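Local coordinates for protein TetR/AcrR family transcriptional regulator (Bradyrhizobium diazoefficiens, PDB 6G8G) that acts as a flavonoid-responsive, TetR-family transcriptional regulator that binds genistein and probably represses its target genes until such an inducer is bound, at residues G92-L97 and A201-F206; R98-Q103 and Q170-V175. All blocks are in the same frame, centred on the assembly; numbering follows the deposited sequence.

Contact 1 of 2, residues G92-L97 and A201-F206; sequences GLSEAL and AGLKFF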
ATOM      1  N   GLY A  92     -26.656   0.570  15.014  1.00 69.95           N
ATOM      2  CA  GLY A  92     -25.597   0.691  15.994  1.00 61.26           C
ATOM      3  C   GLY A  92     -24.355   1.254  15.312  1.00 61.75           C
ATOM      4  O   GLY A  92     -23.988   0.870  14.192  1.00 66.76           O
ATOM      5  N   LEU A  93     -23.702   2.182  15.981  1.00 58.97           N
ATOM      6  CA  LEU A  93     -22.471   2.760  15.488  1.00 59.09           C
ATOM      7  C   LEU A  93     -21.400   1.721  15.202  1.00 60.24           C
ATOM      8  O   LEU A  93     -20.841   1.699  14.099  1.00 62.41           O
ATOM      9  CB  LEU A  93     -21.935   3.745  16.521  1.00 60.88           C
ATOM     10  CG  LEU A  93     -20.656   4.463  16.143  1.00 61.34           C
ATOM     11  CD1 LEU A  93     -20.828   5.224  14.840  1.00 60.26           C
ATOM     12  CD2 LEU A  93     -20.318   5.395  17.279  1.00 67.25           C
ATOM     13  N   SER A  94     -21.056   0.918  16.210  1.00 59.06           N
ATOM     14  CA  SER A  94     -20.050  -0.125  16.045  1.00 59.89           C
ATOM     15  C   SER A  94     -20.386  -1.115  14.918  1.00 61.93           C
ATOM     16  O   SER A  94     -19.545  -1.418  14.095  1.00 58.54           O
ATOM     17  CB  SER A  94     -19.854  -0.882  17.356  1.00 60.40           C
ATOM     18  OG  SER A  94     -18.935  -0.212  18.191  1.00 61.52           O
ATOM     19  N   GLU A  95     -21.609  -1.623  14.894  1.00 65.53           N
ATOM     20  CA  GLU A  95     -21.961  -2.655  13.922  1.00 70.05           C
ATOM     21  C   GLU A  95     -21.932  -2.110  12.528  1.00 65.99           C
ATOM     22  O   GLU A  95     -21.632  -2.819  11.583  1.00 62.12           O
ATOM     23  CB  GLU A  95     -23.312  -3.265  14.225  1.00 78.61           C
ATOM     24  CG  GLU A  95     -23.307  -4.069  15.500  1.00 98.53           C
ATOM     25  CD  GLU A  95     -23.891  -3.315  16.711  1.00111.86           C
ATOM     26  OE1 GLU A  95     -23.670  -2.087  16.862  1.00105.88           O
ATOM     27  OE2 GLU A  95     -24.613  -3.958  17.507  1.00118.84           O
ATOM     28  N   ALA A  96     -22.249  -0.839  12.393  1.00 63.42           N
ATOM     29  CA  ALA A  96     -22.260  -0.228  11.084  1.00 60.39           C
ATOM     30  C   ALA A  96     -20.833  -0.094  10.538  1.00 59.80           C
ATOM     31  O   ALA A  96     -20.560  -0.433   9.373  1.00 58.66           O
ATOM     32  CB  ALA A  96     -22.927   1.114  11.159  1.00 61.56           C
ATOM     33  N   LEU A  97     -19.933   0.386  11.385  1.00 54.23           N
ATOM     34  CA  LEU A  97     -18.555   0.505  11.000  1.00 53.91           C
ATOM     35  C   LEU A  97     -17.956  -0.865  10.784  1.00 51.77           C
ATOM     36  O   LEU A  97     -17.159  -1.073   9.865  1.00 52.38           O
ATOM     37  CB  LEU A  97     -17.768   1.262  12.071  1.00 57.10           C
ATOM     38  CG  LEU A  97     -18.142   2.737  12.177  1.00 59.44           C
ATOM     39  CD1 LEU A  97     -17.555   3.367  13.419  1.00 60.37           C
ATOM     40  CD2 LEU A  97     -17.700   3.522  10.956  1.00 59.36           C
ATOM     41  N   ALA A 201      -9.610  -4.492  16.282  1.00 60.49           N
ATOM     42  CA  ALA A 201      -8.477  -3.706  16.755  1.00 59.30           C
ATOM     43  C   ALA A 201      -8.513  -2.266  16.227  1.00 59.84           C
ATOM     44  O   ALA A 201      -8.302  -1.322  16.988  1.00 58.55           O
ATOM     45  CB  ALA A 201      -7.175  -4.380  16.362  1.00 56.42           C
ATOM     46  N   GLY A 202      -8.785  -2.130  14.928  1.00 60.35           N
ATOM     47  CA  GLY A 202      -8.857  -0.825  14.266  1.00 58.90           C
ATOM     48  C   GLY A 202     -10.010   0.040  14.741  1.00 59.68           C
ATOM     49  O   GLY A 202      -9.866   1.239  14.989  1.00 56.84           O
ATOM     50  N   LEU A 203     -11.146  -0.605  14.932  1.00 58.91           N
ATOM     51  CA  LEU A 203     -12.333   0.058  15.395  1.00 54.97           C
ATOM     52  C   LEU A 203     -12.198   0.488  16.829  1.00 54.58           C
ATOM     53  O   LEU A 203     -12.596   1.574  17.188  1.00 50.69           O
ATOM     54  CB  LEU A 203     -13.485  -0.915  15.288  1.00 56.30           C
ATOM     55  CG  LEU A 203     -14.798  -0.465  15.871  1.00 55.96           C
ATOM     56  CD1 LEU A 203     -15.233   0.821  15.194  1.00 58.02           C
ATOM     57  CD2 LEU A 203     -15.843  -1.551  15.680  1.00 57.72           C
ATOM     58  N   LYS A 204     -11.673  -0.397  17.671  1.00 59.23           N
ATOM     59  CA  LYS A 204     -11.531  -0.104  19.088  1.00 59.63           C
ATOM     60  C   LYS A 204     -10.747   1.184  19.206  1.00 56.41           C
ATOM     61  O   LYS A 204     -11.080   2.070  19.986  1.00 61.18           O
ATOM     62  CB  LYS A 204     -10.795  -1.238  19.796  1.00 68.15           C
ATOM     63  CG  LYS A 204     -11.245  -1.478  21.220  1.00 82.46           C
ATOM     64  CD  LYS A 204     -10.695  -2.766  21.826  1.00 89.04           C
ATOM     65  CE  LYS A 204     -11.792  -3.824  21.657  1.00 99.72           C
ATOM     66  NZ  LYS A 204     -11.507  -5.151  22.253  1.00112.45           N
ATOM     67  N   PHE A 205      -9.708   1.290  18.402  1.00 53.95           N
ATOM     68  CA  PHE A 205      -8.801   2.418  18.464  1.00 56.24           C
ATOM     69  C   PHE A 205      -9.453   3.679  17.932  1.00 54.66           C
ATOM     70  O   PHE A 205      -9.350   4.754  18.511  1.00 52.77           O
ATOM     71  CB  PHE A 205      -7.562   2.093  17.639  1.00 56.23           C
ATOM     72  CG  PHE A 205      -6.423   3.054  17.836  1.00 56.79           C
ATOM     73  CD1 PHE A 205      -6.366   4.236  17.146  1.00 55.14           C
ATOM     74  CD2 PHE A 205      -5.389   2.750  18.712  1.00 58.09           C
ATOM     75  CE1 PHE A 205      -5.313   5.111  17.335  1.00 60.71           C
ATOM     76  CE2 PHE A 205      -4.322   3.615  18.896  1.00 55.73           C
ATOM     77  CZ  PHE A 205      -4.282   4.796  18.205  1.00 57.66           C
ATOM     78  N   PHE A 206     -10.098   3.545  16.784  1.00 56.81           N
ATOM     79  CA  PHE A 206     -10.817   4.647  16.197  1.00 53.86           C
ATOM     80  C   PHE A 206     -11.811   5.243  17.174  1.00 58.23           C
ATOM     81  O   PHE A 206     -11.945   6.473  17.266  1.00 62.67           O
ATOM     82  CB  PHE A 206     -11.571   4.169  14.993  1.00 56.06           C
ATOM     83  CG  PHE A 206     -12.293   5.253  14.294  1.00 56.96           C
ATOM     84  CD1 PHE A 206     -11.604   6.175  13.561  1.00 54.98           C
ATOM     85  CD2 PHE A 206     -13.646   5.366  14.403  1.00 60.33           C
ATOM     86  CE1 PHE A 206     -12.249   7.190  12.925  1.00 55.09           C
ATOM     87  CE2 PHE A 206     -14.304   6.393  13.770  1.00 62.33           C
ATOM     88  CZ  PHE A 206     -13.601   7.304  13.026  1.00 57.43           C
TER

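Contact 2 of 2, residues R98-Q103 and Q170-V175; sequences RDFARQ and QFLSLV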
ATOM      1  N   ARG A  98     -18.313  -1.786  11.654  1.00 51.31           N
ATOM      2  CA  ARG A  98     -17.726  -3.089  11.625  1.00 55.29           C
ATOM      3  C   ARG A  98     -18.104  -3.693  10.307  1.00 59.02           C
ATOM      4  O   ARG A  98     -17.279  -4.299   9.625  1.00 60.40           O
ATOM      5  CB  ARG A  98     -18.192  -3.908  12.832  1.00 60.61           C
ATOM      6  CG  ARG A  98     -17.646  -5.311  12.861  1.00 69.34           C
ATOM      7  CD  ARG A  98     -17.992  -6.143  14.102  1.00 73.20           C
ATOM      8  NE  ARG A  98     -17.547  -5.511  15.334  1.00 73.14           N
ATOM      9  CZ  ARG A  98     -18.336  -4.955  16.241  1.00 78.74           C
ATOM     10  NH1 ARG A  98     -19.668  -4.948  16.085  1.00 82.82           N
ATOM     11  NH2 ARG A  98     -17.779  -4.413  17.315  1.00 73.84           N
ATOM     12  N   ASP A  99     -19.338  -3.472   9.882  1.00 65.47           N
ATOM     13  CA  ASP A  99     -19.806  -4.067   8.626  1.00 66.40           C
ATOM     14  C   ASP A  99     -19.106  -3.415   7.402  1.00 58.17           C
ATOM     15  O   ASP A  99     -18.695  -4.082   6.461  1.00 49.27           O
ATOM     16  CB  ASP A  99     -21.331  -3.967   8.547  1.00 78.94           C
ATOM     17  CG  ASP A  99     -21.903  -4.579   7.263  1.00105.79           C
ATOM     18  OD1 ASP A  99     -21.414  -5.658   6.835  1.00133.04           O
ATOM     19  OD2 ASP A  99     -22.824  -3.974   6.663  1.00113.97           O
ATOM     20  N   PHE A 100     -18.936  -2.110   7.456  1.00 54.30           N
ATOM     21  CA  PHE A 100     -18.283  -1.413   6.376  1.00 52.15           C
ATOM     22  C   PHE A 100     -16.838  -1.881   6.268  1.00 52.13           C
ATOM     23  O   PHE A 100     -16.339  -2.185   5.187  1.00 47.80           O
ATOM     24  CB  PHE A 100     -18.353   0.093   6.635  1.00 52.18           C
ATOM     25  CG  PHE A 100     -17.876   0.927   5.483  1.00 53.90           C
ATOM     26  CD1 PHE A 100     -18.757   1.322   4.491  1.00 57.09           C
ATOM     27  CD2 PHE A 100     -16.557   1.305   5.379  1.00 53.50           C
ATOM     28  CE1 PHE A 100     -18.336   2.083   3.419  1.00 56.24           C
ATOM     29  CE2 PHE A 100     -16.132   2.079   4.312  1.00 56.51           C
ATOM     30  CZ  PHE A 100     -17.018   2.462   3.323  1.00 54.13           C
ATOM     31  N   ALA A 101     -16.170  -1.947   7.412  1.00 51.67           N
ATOM     32  CA  ALA A 101     -14.817  -2.443   7.442  1.00 54.79           C
ATOM     33  C   ALA A 101     -14.736  -3.825   6.833  1.00 53.72           C
ATOM     34  O   ALA A 101     -13.874  -4.089   6.017  1.00 54.04           O
ATOM     35  CB  ALA A 101     -14.307  -2.473   8.864  1.00 59.03           C
ATOM     36  N   ARG A 102     -15.631  -4.712   7.229  1.00 53.66           N
ATOM     37  CA  ARG A 102     -15.560  -6.077   6.726  1.00 54.30           C
ATOM     38  C   ARG A 102     -15.631  -6.096   5.217  1.00 53.95           C
ATOM     39  O   ARG A 102     -14.885  -6.798   4.588  1.00 49.98           O
ATOM     40  CB  ARG A 102     -16.660  -6.939   7.337  1.00 56.73           C
ATOM     41  CG  ARG A 102     -16.446  -8.436   7.148  1.00 58.70           C
ATOM     42  CD  ARG A 102     -17.540  -9.286   7.815  1.00 63.19           C
ATOM     43  NE  ARG A 102     -17.614  -9.160   9.291  1.00 62.08           N
ATOM     44  CZ  ARG A 102     -18.475  -8.393   9.969  1.00 62.46           C
ATOM     45  NH1 ARG A 102     -19.380  -7.635   9.353  1.00 64.22           N
ATOM     46  NH2 ARG A 102     -18.432  -8.374  11.289  1.00 62.64           N
ATOM     47  N   GLN A 103     -16.504  -5.300   4.617  1.00 65.13           N
ATOM     48  CA  GLN A 103     -16.645  -5.351   3.152  1.00 65.56           C
ATOM     49  C   GLN A 103     -15.429  -4.737   2.504  1.00 61.61           C
ATOM     50  O   GLN A 103     -14.971  -5.208   1.483  1.00 68.61           O
ATOM     51  CB  GLN A 103     -17.931  -4.672   2.669  1.00 73.05           C
ATOM     52  CG  GLN A 103     -19.256  -5.317   3.141  1.00 82.35           C
ATOM     53  CD  GLN A 103     -19.237  -6.835   3.187  1.00 88.50           C
ATOM     54  OE1 GLN A 103     -19.497  -7.440   4.248  1.00102.30           O
ATOM     55  NE2 GLN A 103     -18.910  -7.465   2.063  1.00 88.47           N
ATOM     56  N   GLN A 170      -8.608   7.925   8.321  1.00 54.54           N
ATOM     57  CA  GLN A 170      -7.933   7.393   9.473  1.00 55.15           C
ATOM     58  C   GLN A 170      -8.508   6.065   9.854  1.00 53.86           C
ATOM     59  O   GLN A 170      -7.776   5.121  10.130  1.00 57.70           O
ATOM     60  CB  GLN A 170      -8.025   8.379  10.614  1.00 56.41           C
ATOM     61  CG  GLN A 170      -7.116   9.563  10.363  1.00 57.25           C
ATOM     62  CD  GLN A 170      -7.433  10.760  11.235  1.00 61.65           C
ATOM     63  OE1 GLN A 170      -8.568  10.958  11.677  1.00 66.09           O
ATOM     64  NE2 GLN A 170      -6.417  11.573  11.490  1.00 60.71           N
ATOM     65  N   PHE A 171      -9.818   5.967   9.806  1.00 53.55           N
ATOM     66  CA  PHE A 171     -10.479   4.686  10.078  1.00 55.96           C
ATOM     67  C   PHE A 171      -9.989   3.592   9.142  1.00 50.36           C
ATOM     68  O   PHE A 171      -9.661   2.501   9.566  1.00 50.72           O
ATOM     69  CB  PHE A 171     -11.995   4.822   9.954  1.00 55.39           C
ATOM     70  CG  PHE A 171     -12.721   3.546  10.150  1.00 55.81           C
ATOM     71  CD1 PHE A 171     -12.981   3.084  11.420  1.00 58.45           C
ATOM     72  CD2 PHE A 171     -13.157   2.816   9.081  1.00 54.92           C
ATOM     73  CE1 PHE A 171     -13.662   1.903  11.611  1.00 57.44           C
ATOM     74  CE2 PHE A 171     -13.853   1.630   9.264  1.00 53.96           C
ATOM     75  CZ  PHE A 171     -14.101   1.172  10.526  1.00 54.28           C
ATOM     76  N   LEU A 172      -9.914   3.917   7.866  1.00 51.50           N
ATOM     77  CA  LEU A 172      -9.517   2.956   6.872  1.00 52.13           C
ATOM     78  C   LEU A 172      -8.037   2.616   6.974  1.00 52.31           C
ATOM     79  O   LEU A 172      -7.671   1.447   6.917  1.00 56.85           O
ATOM     80  CB  LEU A 172      -9.874   3.455   5.486  1.00 55.92           C
ATOM     81  CG  LEU A 172     -11.382   3.655   5.250  1.00 53.74           C
ATOM     82  CD1 LEU A 172     -11.641   4.501   4.016  1.00 54.75           C
ATOM     83  CD2 LEU A 172     -12.086   2.315   5.112  1.00 55.92           C
ATOM     84  N   SER A 173      -7.185   3.598   7.200  1.00 50.52           N
ATOM     85  CA  SER A 173      -5.782   3.286   7.477  1.00 50.26           C
ATOM     86  C   SER A 173      -5.616   2.358   8.689  1.00 46.00           C
ATOM     87  O   SER A 173      -4.809   1.460   8.639  1.00 41.10           O
ATOM     88  CB  SER A 173      -4.990   4.545   7.699  1.00 51.73           C
ATOM     89  OG  SER A 173      -5.117   5.348   6.543  1.00 55.14           O
ATOM     90  N   LEU A 174      -6.408   2.539   9.737  1.00 44.01           N
ATOM     91  CA  LEU A 174      -6.288   1.679  10.895  1.00 47.08           C
ATOM     92  C   LEU A 174      -6.666   0.241  10.602  1.00 49.88           C
ATOM     93  O   LEU A 174      -5.966  -0.679  10.967  1.00 57.78           O
ATOM     94  CB  LEU A 174      -7.147   2.174  12.029  1.00 46.81           C
ATOM     95  CG  LEU A 174      -6.588   3.453  12.619  1.00 49.81           C
ATOM     96  CD1 LEU A 174      -7.622   4.122  13.493  1.00 48.98           C
ATOM     97  CD2 LEU A 174      -5.321   3.152  13.414  1.00 53.88           C
ATOM     98  N   VAL A 175      -7.776   0.064   9.927  1.00 55.21           N
ATOM     99  CA  VAL A 175      -8.370  -1.233   9.702  1.00 53.96           C
ATOM    100  C   VAL A 175      -7.553  -1.986   8.678  1.00 52.46           C
ATOM    101  O   VAL A 175      -7.373  -3.196   8.750  1.00 47.64           O
ATOM    102  CB  VAL A 175      -9.812  -1.003   9.235  1.00 56.26           C
ATOM    103  CG1 VAL A 175     -10.216  -1.962   8.142  1.00 63.31           C
ATOM    104  CG2 VAL A 175     -10.742  -1.128  10.412  1.00 58.75           C
TER

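Contact 1 of 2, residues G92-L97 and A201-F206
Leu97 and Leu203 meet methyl to methyl, with CD1 of Leu97 3.9 Å from CD1 of Leu203. The same Leu203 CD1 also lies 4.0 Å from Leu97 CB, so this one methyl touches both the root and one tip of the Leu97 side chain. The other branch of Leu203 turns to Ser94: its CD2 sits 4.0 Å from the backbone O of Ser94 and 4.2 Å from Ser94 OG. With CG anti to the backbone N (chi1 173°), Leu203 extends toward helix 93-109 and offers both methyls to it. Leu97 CD1 has a second, looser neighbour in Phe206 CE2 at 4.5 Å, met obliquely.

The two helices belong to the all-helical C-terminal domain of a TetR-family regulator. Residues 93-97 form the first turn of helix 93-109, with Gly92 at its N-cap. Residues 201-206 lie in helix 192-210. The short axes run nearer antiparallel than parallel, at 136°, and come within 11.0 Å.

Phe171 of helix 164-176 packs on both leucines and meets the Phe206 ring edge-to-face. Leu146 and Phe149 of helix 139-155 also pack on Leu97. Further out, Phe206 packs on Phe205 of the second subunit.

Contact 2 of 2, residues R98-Q103 and Q170-V175
Helix segments 98-103 and 170-175 cross at -60°, with their axes 10.9 Å apart and Ala101 and Val175 as the nearest pair of CA atoms. The short side chain of Ala101 lies at the middle of the contact. Its CB is 4.0 Å from Phe171 CZ, at the far end of the ring, and approaches that ring obliquely. Ala101 CB is also 4.1 Å from Val175 CG2. That valine methyl in turn lies over one face of the Phe171 ring, offset toward the rim. Alanine, ring and valine thus form one apolar cluster.

Phe100 and Leu172 make a second touch. Leu172 CD2 comes to the edge of the Phe100 ring, near its plane, at 4.1 Å from CE2. The two side chains are roughly perpendicular. Phe100 has its CG anti to the backbone N (chi1 -172°), which carries the ring out to this methyl.

Both helices, 93-109 and 164-176, are part of the C-terminal domain of this TetR-family protein, the domain that holds genistein. The Leu172 side chain is about 9 Å from the ligand, so it is near the pocket but not in contact.

Leu146 of helix 139-155 packs on both phenylalanines, and Ile199 of helix 192-210 on Ala101. The CB atoms of Arg98 and Arg102 point away from 170-175, and their guanidinium groups make salt bridges to Glu200 and Glu196 of helix 192-210, respectively. Arg102 NH1 also has a long salt bridge to Asp99 OD1, which lies at the guanidinium edge, in its plane.

How the contacts relate
Both contacts are largely buried and mainly apolar, and they share helix 93-109. Contact 1 pairs the start of that helix with helix 192-210, and contact 2 pairs its next turns with helix 164-176. Their centres are 8 Å apart, and contact 2 is nested within the chain loop closed by contact 1. Contact 1 lies farther from the centre of the chain, and its partly exposed Ser94 brings in polar atoms. All five touching residues of contact 2 are buried, and the meeting is wholly hydrocarbon. The two join directly where Leu203 CD2 of contact 1 lies 3.8 Å from Arg98 NH2 of contact 2. Both also touch the second subunit.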